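Local coordinates for kirola (Actinidia deliciosa, PDB 4IGV), which is a kiwifruit allergen of the ripening-related (MLP) family, related to PR-10 proteins, and probably binds small hydrophobic ligands, at residues A[19-24]-A[103-108]; A[114-119]-A[132-137]. One frame throughout, in Å; residues are numbered along the deposited sequence. Where two conformers were deposited one is given.

Contact 1: A[19-24]-A[103-108]; sequences VFYEIF and VQVDTK
In the Bet v 1-like fold of kirola, the short helix 17-25 is laid against the concave side of the curved antiparallel sheet, and here F20, Y21 and F24 meet V103 and V105 of strand 96-107. The segments run nearly antiparallel, at 157°, with their axes 8.7 Å apart at the closest. V105 touches two helix residues. Its CG2 lies 3.9 Å from F20 CD2, reaching the ring obliquely, and the same methyl comes 4.1 Å from Y21 CB. A chi1 of -175° sends CG1 of V105 anti to the backbone N, which turns CG2, beside that nitrogen, to F20 and Y21. In the conformer given here, CG1 of V103 serves both rings, at the edge of F20, 4.3 Å from F20 CE2, and over one face of F24, while V103 CG2 comes 4.1 Å from F24 CD2, the side chains of V103 and F24 crossing at about a right angle. Such apolar packing of a short helix on the sheet belongs to the Bet v 1 architecture, in which it lies near the carboxy-terminal helix; F20 and F24 both also touch I144 there. No hydrogen bond joins the segments, but the Y21 hydroxyl is anchored to the carbonyl of S82 on the next strand. On the other side of strand 96-107, Q104 NE2 donates to D106 OD1 at 2.8 Å, nearly straight (170°).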
ATOM      1  N   VAL A  19       5.203 -14.577   1.523  1.00 17.80           N
ATOM      2  CA  VAL A  19       4.848 -14.248   0.157  1.00 17.27           C
ATOM      3  C   VAL A  19       4.226 -12.841   0.060  1.00 16.34           C
ATOM      4  O   VAL A  19       4.552 -12.077  -0.830  1.00 15.76           O
ATOM      5  CB  VAL A  19       3.941 -15.316  -0.428  1.00 18.88           C
ATOM      6  CG1 VAL A  19       3.689 -15.010  -1.865  1.00 20.62           C
ATOM      7  CG2 VAL A  19       4.592 -16.692  -0.281  1.00 22.50           C
ATOM      8  N   PHE A  20       3.443 -12.440   1.044  1.00 14.00           N
ATOM      9  CA  PHE A  20       2.848 -11.128   1.018  1.00 12.93           C
ATOM     10  C   PHE A  20       3.916 -10.066   1.070  1.00 13.16           C
ATOM     11  O   PHE A  20       3.906  -9.087   0.339  1.00 13.19           O
ATOM     12  CB  PHE A  20       1.890 -11.010   2.209  1.00 14.65           C
ATOM     13  CG  PHE A  20       0.862  -9.967   2.027  1.00 17.65           C
ATOM     14  CD1 PHE A  20      -0.381 -10.285   1.539  1.00 14.99           C
ATOM     15  CD2 PHE A  20       1.156  -8.617   2.295  1.00 19.74           C
ATOM     16  CE1 PHE A  20      -1.370  -9.316   1.378  1.00 22.38           C
ATOM     17  CE2 PHE A  20       0.204  -7.619   2.137  1.00 22.58           C
ATOM     18  CZ  PHE A  20      -1.077  -7.962   1.638  1.00 21.12           C
ATOM     19  N   TYR A  21       4.893 -10.258   1.964  1.00 12.84           N
ATOM     20  CA  TYR A  21       5.993  -9.307   2.012  1.00 12.52           C
ATOM     21  C   TYR A  21       6.851  -9.313   0.757  1.00 11.55           C
ATOM     22  O   TYR A  21       7.283  -8.257   0.309  1.00 12.44           O
ATOM     23  CB  TYR A  21       6.851  -9.506   3.264  1.00 13.57           C
ATOM     24  CG  TYR A  21       7.814  -8.343   3.500  1.00 14.01           C
ATOM     25  CD1 TYR A  21       7.368  -7.066   3.759  1.00 13.99           C
ATOM     26  CD2 TYR A  21       9.155  -8.519   3.399  1.00 16.13           C
ATOM     27  CE1 TYR A  21       8.269  -6.005   3.952  1.00 15.65           C
ATOM     28  CE2 TYR A  21      10.075  -7.541   3.591  1.00 13.28           C
ATOM     29  CZ  TYR A  21       9.656  -6.263   3.850  1.00 13.84           C
ATOM     30  OH  TYR A  21      10.571  -5.239   4.057  1.00 14.53           O
ATOM     31  N   GLU A  22       7.091 -10.463   0.193  1.00 13.50           N
ATOM     32  CA  GLU A  22       7.809 -10.578  -1.089  1.00 14.27           C
ATOM     33  C   GLU A  22       7.146  -9.678  -2.119  1.00 13.72           C
ATOM     34  O   GLU A  22       7.825  -8.965  -2.903  1.00 12.85           O
ATOM     35  CB  GLU A  22       7.748 -12.039  -1.582  1.00 17.97           C
ATOM     36  CG  GLU A  22       8.271 -12.289  -3.039  1.00 19.58           C
ATOM     37  CD  GLU A  22       9.739 -12.247  -3.008  1.00 22.16           C
ATOM     38  OE1 GLU A  22      10.318 -12.075  -1.871  1.00 20.45           O
ATOM     39  OE2 GLU A  22      10.300 -12.528  -4.118  1.00 19.96           O
ATOM     40  N   ILE A  23       5.825  -9.749  -2.190  1.00 12.53           N
ATOM     41  CA  ILE A  23       5.076  -8.940  -3.151  1.00 12.58           C
ATOM     42  C   ILE A  23       5.282  -7.465  -2.883  1.00 13.06           C
ATOM     43  O   ILE A  23       5.594  -6.681  -3.771  1.00 14.06           O
ATOM     44  CB  ILE A  23       3.576  -9.312  -3.190  1.00 13.89           C
ATOM     45  CG1 ILE A  23       3.452 -10.745  -3.681  1.00 14.19           C
ATOM     46  CG2 ILE A  23       2.766  -8.257  -4.013  1.00 13.58           C
ATOM     47  CD1 ILE A  23       2.042 -11.351  -3.393  1.00 15.57           C
ATOM     48  N   PHE A  24       5.059  -7.021  -1.657  1.00 12.49           N
ATOM     49  CA  PHE A  24       5.132  -5.599  -1.354  1.00 12.92           C
ATOM     50  C   PHE A  24       6.514  -5.001  -1.389  1.00 12.76           C
ATOM     51  O   PHE A  24       6.667  -3.815  -1.674  1.00 14.69           O
ATOM     52  CB  PHE A  24       4.394  -5.292  -0.050  1.00 13.43           C
ATOM     53  CG  PHE A  24       2.901  -5.146  -0.299  1.00 15.90           C
ATOM     54  CD1 PHE A  24       2.078  -6.202  -0.338  1.00 18.80           C
ATOM     55  CD2 PHE A  24       2.400  -3.923  -0.709  1.00 20.68           C
ATOM     56  CE1 PHE A  24       0.744  -6.032  -0.651  1.00 17.87           C
ATOM     57  CE2 PHE A  24       1.043  -3.771  -1.009  1.00 22.08           C
ATOM     58  CZ  PHE A  24       0.245  -4.848  -0.969  1.00 19.11           C
ATOM     59  N   VAL A 103       3.219  -0.786   5.279  0.50 12.30           N
ATOM     60  CA  VAL A 103       2.699  -2.165   5.216  0.50 12.25           C
ATOM     61  C   VAL A 103       3.654  -3.011   6.057  0.50 12.20           C
ATOM     62  O   VAL A 103       4.843  -2.999   5.849  0.50 12.33           O
ATOM     63  CB  VAL A 103       2.689  -2.748   3.774  0.50 12.73           C
ATOM     64  CG1 VAL A 103       1.877  -4.064   3.777  0.50 11.73           C
ATOM     65  CG2 VAL A 103       2.128  -1.775   2.766  0.50 15.64           C
ATOM     66  N   GLN A 104       3.123  -3.726   7.034  1.00 12.34           N
ATOM     67  CA  GLN A 104       3.953  -4.555   7.897  1.00 12.86           C
ATOM     68  C   GLN A 104       3.317  -5.919   8.090  1.00 14.09           C
ATOM     69  O   GLN A 104       2.144  -6.004   8.448  1.00 14.96           O
ATOM     70  CB  GLN A 104       4.129  -3.850   9.267  1.00 15.31           C
ATOM     71  CG  GLN A 104       5.126  -4.517  10.123  1.00 17.12           C
ATOM     72  CD  GLN A 104       4.535  -5.524  11.067  1.00 22.25           C
ATOM     73  OE1 GLN A 104       3.468  -5.280  11.670  1.00 24.68           O
ATOM     74  NE2 GLN A 104       5.215  -6.661  11.232  1.00 20.39           N
ATOM     75  N   VAL A 105       4.076  -6.960   7.859  1.00 13.21           N
ATOM     76  CA  VAL A 105       3.577  -8.341   7.823  1.00 13.35           C
ATOM     77  C   VAL A 105       4.127  -9.111   9.017  1.00 15.57           C
ATOM     78  O   VAL A 105       5.328  -9.152   9.239  1.00 17.02           O
ATOM     79  CB  VAL A 105       3.985  -9.052   6.503  1.00 14.04           C
ATOM     80  CG1 VAL A 105       3.306 -10.464   6.467  1.00 16.55           C
ATOM     81  CG2 VAL A 105       3.567  -8.188   5.301  1.00 14.66           C
ATOM     82  N   ASP A 106       3.239  -9.704   9.806  1.00 17.45           N
ATOM     83  CA  ASP A 106       3.630 -10.564  10.886  1.00 21.72           C
ATOM     84  C   ASP A 106       3.564 -11.990  10.435  1.00 25.38           C
ATOM     85  O   ASP A 106       2.486 -12.462  10.046  1.00 24.26           O
ATOM     86  CB  ASP A 106       2.671 -10.414  12.033  1.00 23.90           C
ATOM     87  CG  ASP A 106       2.847  -9.155  12.770  1.00 27.98           C
ATOM     88  OD1 ASP A 106       3.983  -8.610  12.824  1.00 36.55           O
ATOM     89  OD2 ASP A 106       1.828  -8.710  13.369  1.00 36.27           O
ATOM     90  N   THR A 107       4.701 -12.668  10.470  1.00 30.62           N
ATOM     91  CA  THR A 107       4.768 -14.079  10.209  1.00 36.58           C
ATOM     92  C   THR A 107       5.459 -14.651  11.414  1.00 41.41           C
ATOM     93  O   THR A 107       6.667 -14.828  11.383  1.00 44.78           O
ATOM     94  CB  THR A 107       5.622 -14.350   8.959  1.00 37.05           C
ATOM     95  OG1 THR A 107       6.994 -13.962   9.201  1.00 39.79           O
ATOM     96  CG2 THR A 107       5.104 -13.583   7.791  1.00 38.03           C
ATOM     97  N   LYS A 108       4.725 -14.871  12.500  1.00 44.43           N
ATOM     98  CA  LYS A 108       5.338 -15.493  13.670  1.00 48.39           C
ATOM     99  C   LYS A 108       5.544 -16.979  13.372  1.00 50.50           C
ATOM    100  O   LYS A 108       6.521 -17.598  13.809  1.00 53.40           O
ATOM    101  CB  LYS A 108       4.486 -15.269  14.925  1.00 49.63           C
ATOM    102  CG  LYS A 108       4.463 -13.805  15.434  1.00 50.22           C
ATOM    103  CD  LYS A 108       5.866 -13.197  15.572  1.00 52.65           C
ATOM    104  CE  LYS A 108       5.905 -12.055  16.596  1.00 53.83           C
ATOM    105  NZ  LYS A 108       7.225 -11.344  16.662  1.00 55.91           N
TER

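Contact 2: A[114-119]-A[132-137]; sequences VTWTFH and TLMNFC
Sulfur and aromatic groups dominate the meeting of W116 and F118 with L133, M134 and C137. Two CH-pi contacts come first. C137 CB stands 3.6 Å from the centroid of the six-membered ring of W116, only 7° off the normal, and M134 CE lies over the centre of one face of F118, 3.8 Å from the ring centroid. The methionine reaches that face because its chain, after an extended first torsion, bends at chi2 and chi3 (63° and 78°), folding the methyl back over the phenyl ring. The sulfurs add oblique contacts: C137 SG approaches W116 CZ3 to 3.6 Å, while M134 SD rests 3.7 Å from W116 CB and makes a Met-aromatic contact with the indole. Towards F118, C137 SG lies instead at the ring edge, 4.0 Å from CZ. Apolar and backbone contacts complete the set. L133 CD2 comes obliquely to F118 CZ at 3.9 Å, and the outer edge of this ring abuts the helix backbone, with CE2 3.5 Å from M134 N. The buried indole nitrogen is satisfied by T141 one turn further along the helix, whose hydroxyl oxygen also bonds to the carbonyl of C137. Helix 131-145 runs nearly antiparallel to strand 112-122 on the concave face of the sheet, where that strand lies between strands 4-12 and 96-107; M7 touches M134 from one neighbour, and F99 meets F118 edge-to-face from the other.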
ATOM      1  N   VAL A 114      -1.393  -8.763   8.228  1.00 15.29           N
ATOM      2  CA  VAL A 114      -0.894  -7.570   7.540  1.00 14.42           C
ATOM      3  C   VAL A 114      -1.466  -6.350   8.219  1.00 15.84           C
ATOM      4  O   VAL A 114      -2.706  -6.281   8.421  1.00 17.56           O
ATOM      5  CB  VAL A 114      -1.304  -7.632   6.040  1.00 15.71           C
ATOM      6  CG1 VAL A 114      -0.778  -6.375   5.298  1.00 18.50           C
ATOM      7  CG2 VAL A 114      -0.814  -8.927   5.379  1.00 17.10           C
ATOM      8  N   THR A 115      -0.604  -5.429   8.612  1.00 14.87           N
ATOM      9  CA  THR A 115      -1.054  -4.209   9.194  1.00 14.70           C
ATOM     10  C   THR A 115      -0.766  -3.069   8.243  1.00 13.82           C
ATOM     11  O   THR A 115       0.379  -2.884   7.798  1.00 14.30           O
ATOM     12  CB  THR A 115      -0.329  -3.956  10.520  1.00 15.71           C
ATOM     13  OG1 THR A 115      -0.675  -5.009  11.418  1.00 17.81           O
ATOM     14  CG2 THR A 115      -0.846  -2.636  11.163  1.00 17.55           C
ATOM     15  N   TRP A 116      -1.805  -2.299   7.963  1.00 12.37           N
ATOM     16  CA  TRP A 116      -1.718  -1.099   7.114  1.00 13.09           C
ATOM     17  C   TRP A 116      -1.799   0.128   8.035  1.00 13.06           C
ATOM     18  O   TRP A 116      -2.735   0.226   8.857  1.00 14.02           O
ATOM     19  CB  TRP A 116      -2.924  -1.095   6.152  1.00 14.07           C
ATOM     20  CG  TRP A 116      -2.848  -2.125   5.096  1.00 12.16           C
ATOM     21  CD1 TRP A 116      -3.388  -3.357   5.145  1.00 14.58           C
ATOM     22  CD2 TRP A 116      -2.291  -1.977   3.782  1.00 12.63           C
ATOM     23  NE1 TRP A 116      -3.115  -4.045   3.975  1.00 14.85           N
ATOM     24  CE2 TRP A 116      -2.501  -3.182   3.108  1.00 13.91           C
ATOM     25  CE3 TRP A 116      -1.729  -0.922   3.102  1.00 14.36           C
ATOM     26  CZ2 TRP A 116      -2.079  -3.387   1.804  1.00 14.89           C
ATOM     27  CZ3 TRP A 116      -1.296  -1.113   1.811  1.00 16.70           C
ATOM     28  CH2 TRP A 116      -1.525  -2.329   1.148  1.00 15.58           C
ATOM     29  N   THR A 117      -0.835   1.021   7.932  1.00 13.41           N
ATOM     30  CA  THR A 117      -0.823   2.235   8.685  1.00 14.25           C
ATOM     31  C   THR A 117      -0.704   3.409   7.743  1.00 14.27           C
ATOM     32  O   THR A 117       0.212   3.437   6.911  1.00 14.39           O
ATOM     33  CB  THR A 117       0.321   2.248   9.733  1.00 15.48           C
ATOM     34  OG1 THR A 117       0.225   1.163  10.613  1.00 16.34           O
ATOM     35  CG2 THR A 117       0.314   3.562  10.557  1.00 18.04           C
ATOM     36  N   PHE A 118      -1.570   4.399   7.889  1.00 14.39           N
ATOM     37  CA  PHE A 118      -1.470   5.659   7.178  1.00 14.77           C
ATOM     38  C   PHE A 118      -1.091   6.750   8.151  1.00 15.81           C
ATOM     39  O   PHE A 118      -1.656   6.836   9.228  1.00 16.33           O
ATOM     40  CB  PHE A 118      -2.789   6.095   6.558  1.00 14.08           C
ATOM     41  CG  PHE A 118      -3.412   5.150   5.562  1.00 14.76           C
ATOM     42  CD1 PHE A 118      -2.739   4.132   4.925  1.00 14.22           C
ATOM     43  CD2 PHE A 118      -4.746   5.367   5.199  1.00 15.96           C
ATOM     44  CE1 PHE A 118      -3.383   3.337   3.989  1.00 13.99           C
ATOM     45  CE2 PHE A 118      -5.395   4.548   4.260  1.00 17.23           C
ATOM     46  CZ  PHE A 118      -4.693   3.585   3.649  1.00 14.33           C
ATOM     47  N   HIS A 119      -0.129   7.587   7.769  1.00 15.86           N
ATOM     48  CA  HIS A 119       0.156   8.818   8.504  1.00 16.84           C
ATOM     49  C   HIS A 119       0.002   9.925   7.485  1.00 17.26           C
ATOM     50  O   HIS A 119       0.642   9.908   6.427  1.00 18.02           O
ATOM     51  CB  HIS A 119       1.587   8.848   9.027  1.00 17.20           C
ATOM     52  CG  HIS A 119       1.858   7.893  10.138  1.00 20.39           C
ATOM     53  ND1 HIS A 119       1.498   8.178  11.443  1.00 31.57           N
ATOM     54  CD2 HIS A 119       2.504   6.706  10.178  1.00 27.64           C
ATOM     55  CE1 HIS A 119       1.828   7.157  12.220  1.00 32.08           C
ATOM     56  NE2 HIS A 119       2.445   6.255  11.483  1.00 28.26           N
ATOM     57  N   THR A 132     -11.833   5.468   2.490  1.00 20.53           N
ATOM     58  CA  THR A 132     -12.026   4.798   1.225  1.00 19.89           C
ATOM     59  C   THR A 132     -10.715   4.179   0.768  1.00 17.76           C
ATOM     60  O   THR A 132     -10.686   3.075   0.251  1.00 18.23           O
ATOM     61  CB  THR A 132     -12.585   5.765   0.138  1.00 22.30           C
ATOM     62  OG1 THR A 132     -13.889   6.238   0.555  1.00 29.21           O
ATOM     63  CG2 THR A 132     -12.718   5.071  -1.185  1.00 25.92           C
ATOM     64  N   LEU A 133      -9.595   4.864   0.998  1.00 17.65           N
ATOM     65  CA  LEU A 133      -8.301   4.308   0.618  1.00 16.23           C
ATOM     66  C   LEU A 133      -7.932   3.090   1.488  1.00 14.83           C
ATOM     67  O   LEU A 133      -7.371   2.108   1.021  1.00 14.51           O
ATOM     68  CB  LEU A 133      -7.214   5.403   0.727  1.00 17.15           C
ATOM     69  CG  LEU A 133      -5.864   5.006   0.183  1.00 17.21           C
ATOM     70  CD1 LEU A 133      -5.890   4.795  -1.360  1.00 21.88           C
ATOM     71  CD2 LEU A 133      -4.759   5.986   0.574  1.00 18.37           C
ATOM     72  N   MET A 134      -8.253   3.175   2.778  1.00 15.53           N
ATOM     73  CA  MET A 134      -8.017   2.006   3.635  1.00 15.04           C
ATOM     74  C   MET A 134      -8.839   0.805   3.192  1.00 15.78           C
ATOM     75  O   MET A 134      -8.311  -0.304   3.121  1.00 16.04           O
ATOM     76  CB  MET A 134      -8.270   2.336   5.116  1.00 16.41           C
ATOM     77  CG  MET A 134      -7.978   1.171   6.025  1.00 16.00           C
ATOM     78  SD  MET A 134      -6.225   0.640   6.020  1.00 16.28           S
ATOM     79  CE  MET A 134      -5.522   1.897   7.057  1.00 17.62           C
ATOM     80  N   ASN A 135     -10.099   1.018   2.850  1.00 16.03           N
ATOM     81  CA  ASN A 135     -10.937  -0.072   2.346  1.00 17.04           C
ATOM     82  C   ASN A 135     -10.324  -0.669   1.104  1.00 16.29           C
ATOM     83  O   ASN A 135     -10.294  -1.881   0.940  1.00 16.62           O
ATOM     84  CB  ASN A 135     -12.350   0.435   2.029  1.00 18.19           C
ATOM     85  CG  ASN A 135     -13.136   0.875   3.275  1.00 21.46           C
ATOM     86  OD1 ASN A 135     -12.870   0.408   4.386  1.00 27.95           O
ATOM     87  ND2 ASN A 135     -14.142   1.761   3.071  1.00 26.07           N
ATOM     88  N   PHE A 136      -9.777   0.176   0.241  1.00 15.50           N
ATOM     89  CA  PHE A 136      -9.114  -0.248  -0.989  1.00 15.40           C
ATOM     90  C   PHE A 136      -7.925  -1.159  -0.708  1.00 14.30           C
ATOM     91  O   PHE A 136      -7.714  -2.181  -1.326  1.00 14.77           O
ATOM     92  CB  PHE A 136      -8.816   1.030  -1.796  1.00 16.59           C
ATOM     93  CG  PHE A 136      -7.878   0.915  -2.974  1.00 19.71           C
ATOM     94  CD1 PHE A 136      -8.351   0.772  -4.270  1.00 25.67           C
ATOM     95  CD2 PHE A 136      -6.540   1.058  -2.765  1.00 21.39           C
ATOM     96  CE1 PHE A 136      -7.442   0.753  -5.337  1.00 23.89           C
ATOM     97  CE2 PHE A 136      -5.649   1.018  -3.816  1.00 26.79           C
ATOM     98  CZ  PHE A 136      -6.141   0.843  -5.101  1.00 25.18           C
ATOM     99  N   CYS A 137      -7.080  -0.729   0.232  1.00 13.15           N
ATOM    100  CA  CYS A 137      -5.914  -1.496   0.626  1.00 13.20           C
ATOM    101  C   CYS A 137      -6.285  -2.840   1.226  1.00 13.19           C
ATOM    102  O   CYS A 137      -5.627  -3.850   0.948  1.00 12.90           O
ATOM    103  CB  CYS A 137      -5.062  -0.704   1.604  1.00 13.84           C
ATOM    104  SG  CYS A 137      -4.202   0.738   0.866  1.00 15.81           S
TER

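Overall arrangement
Both contacts place a helix against the same antiparallel sheet, on its neighbouring strands 96-107 and 112-122, and their centres are about 14 Å apart. Along the chain the two follow in series, both segments of contact 1 preceding those of contact 2: the short helix 17-25 reaches forward to strand 96-107, then strand 112-122 receives the final helix 131-145. A probable backbone hydrogen bond from T115 to Q104 ties the strands, while V103 and F24 both pack on W116, so a continuous apolar layer runs from one contact into the other. Together they set the short and the long helix against the sheet whose hollow, in Bet v 1 relatives, encloses a hydrophobic ligand cavity.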